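Long-range contacts in cyanophage-like gp41-1 intein (Metagenome, PDB 6QAZ), which probably carries out protein splicing as a naturally split intein, excising itself and joining the flanking sequences: residues A[13-18]-A[25-30]; A[36-41]-A[109-114]. All coordinates share one frame; numbering follows the deposited sequence. Where two conformers were deposited one is given.

Interaction 1 of 2, residues A[13-18]-A[25-30]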
ATOM      1  N   THR A  13       9.325   7.825  -6.307  1.00 15.82           N
ATOM      2  CA  THR A  13      10.259   8.768  -5.678  1.00 15.92           C
ATOM      3  C   THR A  13      10.503   9.886  -6.660  1.00 17.49           C
ATOM      4  O   THR A  13      10.254   9.745  -7.866  1.00 18.49           O
ATOM      5  CB  THR A  13      11.556   8.096  -5.244  1.00 16.78           C
ATOM      6  OG1 THR A  13      12.399   7.905  -6.384  1.00 18.24           O
ATOM      7  CG2 THR A  13      11.327   6.818  -4.486  1.00 17.08           C
ATOM      8  N   PRO A  14      11.172  10.968  -6.238  1.00 18.22           N
ATOM      9  CA  PRO A  14      11.576  11.986  -7.208  1.00 20.87           C
ATOM     10  C   PRO A  14      12.557  11.463  -8.261  1.00 21.92           C
ATOM     11  O   PRO A  14      12.755  12.137  -9.252  1.00 28.43           O
ATOM     12  CB  PRO A  14      12.149  13.107  -6.331  1.00 21.34           C
ATOM     13  CG  PRO A  14      11.452  12.908  -4.983  1.00 19.68           C
ATOM     14  CD  PRO A  14      11.418  11.404  -4.838  1.00 17.59           C
ATOM     15  N   GLN A  15      13.266  10.382  -7.959  1.00 21.89           N
ATOM     16  CA  GLN A  15      14.247   9.765  -8.881  1.00 25.38           C
ATOM     17  C   GLN A  15      13.592   8.656  -9.728  1.00 25.72           C
ATOM     18  O   GLN A  15      14.328   8.055 -10.535  1.00 35.44           O
ATOM     19  CB  GLN A  15      15.409   9.220  -8.057  1.00 30.33           C
ATOM     20  CG  GLN A  15      16.165  10.296  -7.272  1.00 35.25           C
ATOM     21  CD  GLN A  15      15.513  10.741  -5.976  1.00 30.59           C
ATOM     22  OE1 GLN A  15      14.794   9.998  -5.294  1.00 29.99           O
ATOM     23  NE2 GLN A  15      15.783  11.995  -5.623  1.00 36.84           N
ATOM     24  N   GLY A  16      12.276   8.446  -9.650  1.00 21.35           N
ATOM     25  CA  GLY A  16      11.558   7.438 -10.444  1.00 21.29           C
ATOM     26  C   GLY A  16      10.932   6.404  -9.562  1.00 17.38           C
ATOM     27  O   GLY A  16      10.949   6.484  -8.332  1.00 18.04           O
ATOM     28  N   MET A  17      10.337   5.423 -10.200  1.00 16.97           N
ATOM     29  CA  MET A  17       9.676   4.350  -9.455  1.00 15.80           C
ATOM     30  C   MET A  17      10.735   3.456  -8.835  1.00 16.07           C
ATOM     31  O   MET A  17      11.745   3.156  -9.459  1.00 19.02           O
ATOM     32  CB  MET A  17       8.811   3.505 -10.394  1.00 17.07           C
ATOM     33  CG  MET A  17       7.543   4.152 -10.904  0.60 18.02           C
ATOM     34  SD  MET A  17       6.343   4.451  -9.575  0.60 17.09           S
ATOM     35  CE  MET A  17       5.028   5.169 -10.554  0.60 20.13           C
ATOM     36  N   LYS A  18      10.475   3.026  -7.636  1.00 14.88           N
ATOM     37  CA  LYS A  18      11.333   2.075  -6.926  1.00 14.89           C
ATOM     38  C   LYS A  18      10.484   0.943  -6.368  1.00 14.52           C
ATOM     39  O   LYS A  18       9.360   1.186  -5.924  1.00 15.66           O
ATOM     40  CB  LYS A  18      12.075   2.737  -5.756  0.60 15.46           C
ATOM     41  CG  LYS A  18      13.084   3.794  -6.147  0.60 16.57           C
ATOM     42  CD  LYS A  18      13.959   4.241  -4.995  0.60 18.28           C
ATOM     43  CE  LYS A  18      14.896   5.369  -5.371  0.60 19.89           C
ATOM     44  NZ  LYS A  18      15.848   5.693  -4.288  0.60 20.64           N
ATOM     45  N   VAL A  25      15.488   4.729   4.514  1.00 16.23           N
ATOM     46  CA  VAL A  25      15.191   5.931   5.298  1.00 16.57           C
ATOM     47  C   VAL A  25      15.784   7.128   4.582  1.00 17.37           C
ATOM     48  O   VAL A  25      16.923   7.092   4.099  1.00 17.81           O
ATOM     49  CB  VAL A  25      15.732   5.807   6.722  0.80 19.56           C
ATOM     50  CG1 VAL A  25      15.653   7.138   7.472  0.80 24.05           C
ATOM     51  CG2 VAL A  25      15.058   4.680   7.496  0.80 20.47           C
ATOM     52  N   GLY A  26      14.992   8.193   4.523  1.00 17.38           N
ATOM     53  CA  GLY A  26      15.363   9.428   3.825  1.00 19.09           C
ATOM     54  C   GLY A  26      14.847   9.517   2.411  1.00 18.13           C
ATOM     55  O   GLY A  26      14.833  10.627   1.870  1.00 21.29           O
ATOM     56  N   ASP A  27      14.439   8.406   1.803  1.00 16.48           N
ATOM     57  CA  ASP A  27      13.746   8.484   0.504  1.00 16.18           C
ATOM     58  C   ASP A  27      12.466   9.300   0.664  1.00 15.10           C
ATOM     59  O   ASP A  27      11.931   9.461   1.758  1.00 15.85           O
ATOM     60  CB  ASP A  27      13.360   7.108  -0.039  0.54 16.05           C
ATOM     61  CG  ASP A  27      14.346   6.401  -0.963  0.54 17.65           C
ATOM     62  OD1 ASP A  27      14.777   6.999  -1.959  0.54 20.73           O
ATOM     63  OD2 ASP A  27      14.700   5.232  -0.651  0.54 17.92           O
ATOM     64  N   LEU A  28      11.983   9.801  -0.453  1.00 15.41           N
ATOM     65  CA  LEU A  28      10.713  10.530  -0.553  1.00 15.22           C
ATOM     66  C   LEU A  28       9.763   9.731  -1.444  1.00 14.65           C
ATOM     67  O   LEU A  28      10.194   9.315  -2.530  1.00 15.83           O
ATOM     68  CB  LEU A  28      10.986  11.911  -1.141  1.00 15.85           C
ATOM     69  CG  LEU A  28      11.648  12.909  -0.186  1.00 17.18           C
ATOM     70  CD1 LEU A  28      12.232  14.064  -0.949  1.00 21.02           C
ATOM     71  CD2 LEU A  28      10.669  13.404   0.875  1.00 19.00           C
ATOM     72  N   VAL A  29       8.528   9.529  -0.990  1.00 14.31           N
ATOM     73  CA  VAL A  29       7.536   8.746  -1.752  1.00 14.20           C
ATOM     74  C   VAL A  29       6.291   9.568  -1.972  1.00 13.93           C
ATOM     75  O   VAL A  29       5.801  10.254  -1.055  1.00 14.68           O
ATOM     76  CB  VAL A  29       7.240   7.400  -1.092  1.00 14.46           C
ATOM     77  CG1 VAL A  29       8.457   6.491  -1.166  1.00 15.71           C
ATOM     78  CG2 VAL A  29       6.715   7.517   0.322  1.00 14.63           C
ATOM     79  N   LEU A  30       5.740   9.477  -3.174  1.00 14.06           N
ATOM     80  CA  LEU A  30       4.617  10.338  -3.563  1.00 14.49           C
ATOM     81  C   LEU A  30       3.325   9.851  -2.926  1.00 13.88           C
ATOM     82  O   LEU A  30       3.002   8.660  -2.985  1.00 14.22           O
ATOM     83  CB  LEU A  30       4.471  10.335  -5.082  1.00 15.14           C
ATOM     84  CG  LEU A  30       3.394  11.268  -5.616  1.00 16.98           C
ATOM     85  CD1 LEU A  30       3.716  12.729  -5.350  1.00 19.24           C
ATOM     86  CD2 LEU A  30       3.188  11.033  -7.098  1.00 20.26           C
TER
HETATM   87  O   HOH W   1      13.939   9.436  -2.732  1.00 23.45           O
HETATM   88  O   HOH W   2      16.558   3.742  -1.992  1.00 21.93           O
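Lys-18 reaches across to Asp-27 in the one direct charged contact between these segments. The lysine chain is stretched out past its first torsion and comes from the direction opposite to the aspartate, setting NZ 2.9 Å from Asp-27 OD1 in a salt bridge. The ammonium meets OD1 on its syn side, 20° out of the carboxylate plane. The other oxygen, Asp-27 OD2, accepts from the backbone N of Gln-24, so both carboxylate oxygens are engaged.

Two waters extend this polar network. One donates to Asp-27 OD1 and to Gln-15 OE1, 2.8 Å from the latter, and accepts from Leu-28 N; the second accepts from Lys-18 NZ and lies within hydrogen-bonding distance of Asp-27 OD2.

Apolar contact and a C-H...O contact gather around Leu-28. Pro-14 CD lies 3.8 Å from Leu-28 CB, the two side chains crossing at about a right angle, and Tyr-35 touches both. Thr-13 CA approaches Leu-28 O to 3.2 Å, a carbonyl buried here without a conventional hydrogen-bond partner.

Within 13-18 the turn is self-braced. Thr-13 OG1 sits between the backbone N and the carbonyl carbon (chi1 78°), from where it donates to Gly-16 O at 2.8 Å, in the carbonyl plane and on a lone pair; Thr-13 N also donates to that oxygen. This is a type I beta turn closing the 10-13/16-19 hairpin, here docked against strand 28-31 of the main intein sheet.

Interaction 2 of 2, residues A[36-41]-A[109-114]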
ATOM      1  N   ASN A  36       6.167  12.301   0.891  1.00 14.03           N
ATOM      2  CA  ASN A  36       6.405  12.064   2.304  1.00 14.07           C
ATOM      3  C   ASN A  36       7.769  11.415   2.510  1.00 14.13           C
ATOM      4  O   ASN A  36       8.180  10.558   1.702  1.00 15.13           O
ATOM      5  CB  ASN A  36       5.292  11.215   2.909  1.00 13.97           C
ATOM      6  CG  ASN A  36       3.968  11.923   2.944  1.00 13.89           C
ATOM      7  OD1 ASN A  36       3.918  13.155   3.161  1.00 14.00           O
ATOM      8  ND2 ASN A  36       2.871  11.210   2.742  1.00 14.64           N
ATOM      9  N   GLU A  37       8.494  11.813   3.552  1.00 14.38           N
ATOM     10  CA  GLU A  37       9.808  11.230   3.846  1.00 14.84           C
ATOM     11  C   GLU A  37       9.626   9.863   4.480  1.00 14.22           C
ATOM     12  O   GLU A  37       8.816   9.691   5.386  1.00 14.61           O
ATOM     13  CB  GLU A  37      10.567  12.113   4.853  1.00 16.79           C
ATOM     14  CG  GLU A  37      11.940  11.548   5.169  1.00 18.59           C
ATOM     15  CD  GLU A  37      12.772  12.159   6.261  1.00 20.83           C
ATOM     16  OE1 GLU A  37      13.997  11.787   6.293  0.50 18.98           O
ATOM     17  OE2 GLU A  37      12.206  12.939   7.101  0.50 13.81           O
ATOM     18  N   VAL A  38      10.460   8.920   4.069  1.00 14.44           N
ATOM     19  CA  VAL A  38      10.522   7.608   4.715  1.00 14.31           C
ATOM     20  C   VAL A  38      11.323   7.759   6.025  1.00 15.29           C
ATOM     21  O   VAL A  38      12.521   8.073   5.993  1.00 16.83           O
ATOM     22  CB  VAL A  38      11.149   6.571   3.800  1.00 14.98           C
ATOM     23  CG1 VAL A  38      11.240   5.222   4.499  1.00 15.36           C
ATOM     24  CG2 VAL A  38      10.350   6.448   2.502  1.00 14.72           C
ATOM     25  N   LEU A  39      10.636   7.588   7.136  1.00 14.66           N
ATOM     26  CA  LEU A  39      11.190   7.764   8.473  1.00 15.51           C
ATOM     27  C   LEU A  39      11.717   6.459   9.044  1.00 15.94           C
ATOM     28  O   LEU A  39      12.625   6.474   9.876  1.00 17.62           O
ATOM     29  CB  LEU A  39      10.122   8.327   9.408  1.00 16.46           C
ATOM     30  CG  LEU A  39       9.530   9.664   9.002  1.00 18.03           C
ATOM     31  CD1 LEU A  39       8.488  10.112   9.973  1.00 19.80           C
ATOM     32  CD2 LEU A  39      10.611  10.698   8.855  1.00 21.27           C
ATOM     33  N   ASN A  40      11.132   5.329   8.640  1.00 15.10           N
ATOM     34  CA  ASN A  40      11.537   4.004   9.157  1.00 15.79           C
ATOM     35  C   ASN A  40      11.347   2.992   8.061  1.00 14.92           C
ATOM     36  O   ASN A  40      10.374   3.051   7.306  1.00 15.16           O
ATOM     37  CB  ASN A  40      10.696   3.536  10.341  1.00 17.52           C
ATOM     38  CG  ASN A  40      10.655   4.497  11.489  1.00 18.51           C
ATOM     39  OD1 ASN A  40       9.917   5.492  11.437  1.00 19.16           O
ATOM     40  ND2 ASN A  40      11.450   4.198  12.493  1.00 22.45           N
ATOM     41  N   VAL A  41      12.256   2.037   8.035  1.00 14.89           N
ATOM     42  CA  VAL A  41      12.075   0.779   7.287  1.00 14.83           C
ATOM     43  C   VAL A  41      12.136  -0.310   8.346  1.00 14.55           C
ATOM     44  O   VAL A  41      13.205  -0.580   8.909  1.00 15.77           O
ATOM     45  CB  VAL A  41      13.074   0.594   6.158  1.00 15.89           C
ATOM     46  CG1 VAL A  41      12.827  -0.719   5.458  1.00 17.54           C
ATOM     47  CG2 VAL A  41      13.040   1.758   5.196  1.00 16.59           C
ATOM     48  N   ILE A 109       7.347  -6.139   3.351  1.00 14.90           N
ATOM     49  CA  ILE A 109       8.035  -5.118   4.122  0.50 16.56           C
ATOM     50  C   ILE A 109       7.140  -3.934   4.399  1.00 14.22           C
ATOM     51  O   ILE A 109       6.047  -3.716   3.886  1.00 14.45           O
ATOM     52  CB  ILE A 109       9.263  -4.751   3.323  0.50 17.33           C
ATOM     53  CG1 ILE A 109      10.264  -3.904   4.098  0.50 21.14           C
ATOM     54  CG2 ILE A 109       8.783  -4.070   2.061  0.50 17.18           C
ATOM     55  CD1 ILE A 109      10.644  -4.426   5.447  0.50 24.90           C
ATOM     56  N   ASP A 110       7.622  -3.250   5.414  1.00 14.74           N
ATOM     57  CA  ASP A 110       6.831  -2.257   6.142  1.00 14.32           C
ATOM     58  C   ASP A 110       7.680  -1.013   6.323  1.00 13.64           C
ATOM     59  O   ASP A 110       8.774  -1.126   6.882  1.00 14.87           O
ATOM     60  CB  ASP A 110       6.487  -2.876   7.473  1.00 15.91           C
ATOM     61  CG  ASP A 110       5.503  -2.096   8.273  1.00 16.44           C
ATOM     62  OD1 ASP A 110       4.908  -1.124   7.783  1.00 17.20           O
ATOM     63  OD2 ASP A 110       5.328  -2.523   9.457  1.00 17.81           O
ATOM     64  N   ILE A 111       7.172   0.138   5.917  1.00 14.25           N
ATOM     65  CA  ILE A 111       7.847   1.419   6.095  1.00 14.15           C
ATOM     66  C   ILE A 111       6.925   2.391   6.818  1.00 14.06           C
ATOM     67  O   ILE A 111       5.718   2.220   6.815  1.00 15.10           O
ATOM     68  CB  ILE A 111       8.329   2.001   4.749  1.00 15.11           C
ATOM     69  CG1 ILE A 111       7.194   2.525   3.866  1.00 15.46           C
ATOM     70  CG2 ILE A 111       9.178   0.996   3.993  1.00 15.86           C
ATOM     71  CD1 ILE A 111       7.656   3.169   2.573  1.00 16.54           C
ATOM     72  N   GLU A 112       7.503   3.414   7.396  1.00 14.00           N
ATOM     73  CA  GLU A 112       6.778   4.545   7.982  1.00 13.97           C
ATOM     74  C   GLU A 112       7.153   5.799   7.213  1.00 13.68           C
ATOM     75  O   GLU A 112       8.365   6.031   6.992  1.00 15.10           O
ATOM     76  CB  GLU A 112       7.177   4.742   9.441  1.00 15.26           C
ATOM     77  CG  GLU A 112       6.413   5.840  10.111  1.00 17.26           C
ATOM     78  CD  GLU A 112       4.976   5.478  10.335  1.00 18.88           C
ATOM     79  OE1 GLU A 112       4.588   4.271  10.344  1.00 20.78           O
ATOM     80  OE2 GLU A 112       4.205   6.495  10.568  1.00 22.52           O
ATOM     81  N   VAL A 113       6.171   6.603   6.841  1.00 13.57           N
ATOM     82  CA  VAL A 113       6.428   7.851   6.140  1.00 13.37           C
ATOM     83  C   VAL A 113       5.835   9.013   6.935  1.00 13.64           C
ATOM     84  O   VAL A 113       4.984   8.831   7.804  1.00 14.80           O
ATOM     85  CB  VAL A 113       5.947   7.829   4.676  1.00 13.91           C
ATOM     86  CG1 VAL A 113       6.432   6.554   3.974  1.00 14.51           C
ATOM     87  CG2 VAL A 113       4.439   7.969   4.545  1.00 14.18           C
ATOM     88  N   SER A 114       6.295  10.215   6.603  1.00 13.42           N
ATOM     89  CA  SER A 114       5.885  11.438   7.277  1.00 13.75           C
ATOM     90  C   SER A 114       4.507  11.899   6.807  1.00 13.62           C
ATOM     91  O   SER A 114       3.809  11.237   6.032  1.00 14.20           O
ATOM     92  CB  SER A 114       6.941  12.498   7.092  1.00 14.23           C
ATOM     93  OG  SER A 114       7.023  12.956   5.734  1.00 14.18           O
TER
HETATM   94  O   HOH W   3       5.543  14.961   4.529  0.46 13.48           O
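Val-38 packs against Val-113 where strand 34-41 runs antiparallel to the end of strand 93-113, a pairing interrupted by a classic beta bulge in the all-beta HINT fold of inteins. On the face carrying Val-38, Val-41, Ile-111 and Val-113, Val-38 CG2 is the bump over the cleft between Val-113 CG1 and Ile-111 CD1, 4.2 Å from each; the CG1 branch of Ile-111, set between backbone N and carbonyl carbon (chi1 72°), carries CD1 there. Farther along, Val-41 CG2 meets Ile-111 CG2, while Phe-119 touches Ile-111 and Val-113.

On the other face Asn-40 runs alongside the aliphatic part of Glu-112, OD1 resting 3.5 Å from Glu-112 CB; the carboxylate bends away, its OE1 weakly hydrogen-bonded to Ser-1 N.

Near the end of strand 93-113, Val-113 CG2 fits against Asn-36 CB at 3.7 Å, the two side chains roughly perpendicular; Asn-36 ND2 is held by Leu-118 O and Asn-116 OD1. Ser-114 OG lies between its backbone N and carbonyl carbon (chi1 69°), which brings it to Glu-37 N, and shares a water with Asn-36 OD1.

At the bulge Leu-39 CD1 comes 4.0 Å from Ser-114 CA, and Glu-112 O takes Leu-39 N at 2.8 Å and Asn-40 N at 3.3 Å, both from the same face of its carbonyl plane.

After the short strand 5-6, the chain makes the hairpin of strands 10-13 and 16-19, and interaction 1 closes a short loop when 25-30 returns beside its turn. Strand 28-31 then leads directly into strand 34-41, where interaction 2 opens; this second loop spans 67 intervening residues before 109-114 arrives to close it. The contacts therefore follow in series, without nesting or crossing. They meet through neighbouring strands of one sheet: Asp-27 O to Val-38 N and Val-29 O to Asn-36 N are probable backbone hydrogen bonds. Together they tie an early hairpin, through two adjacent strands, to the end of strand 93-113 near the C-terminal region.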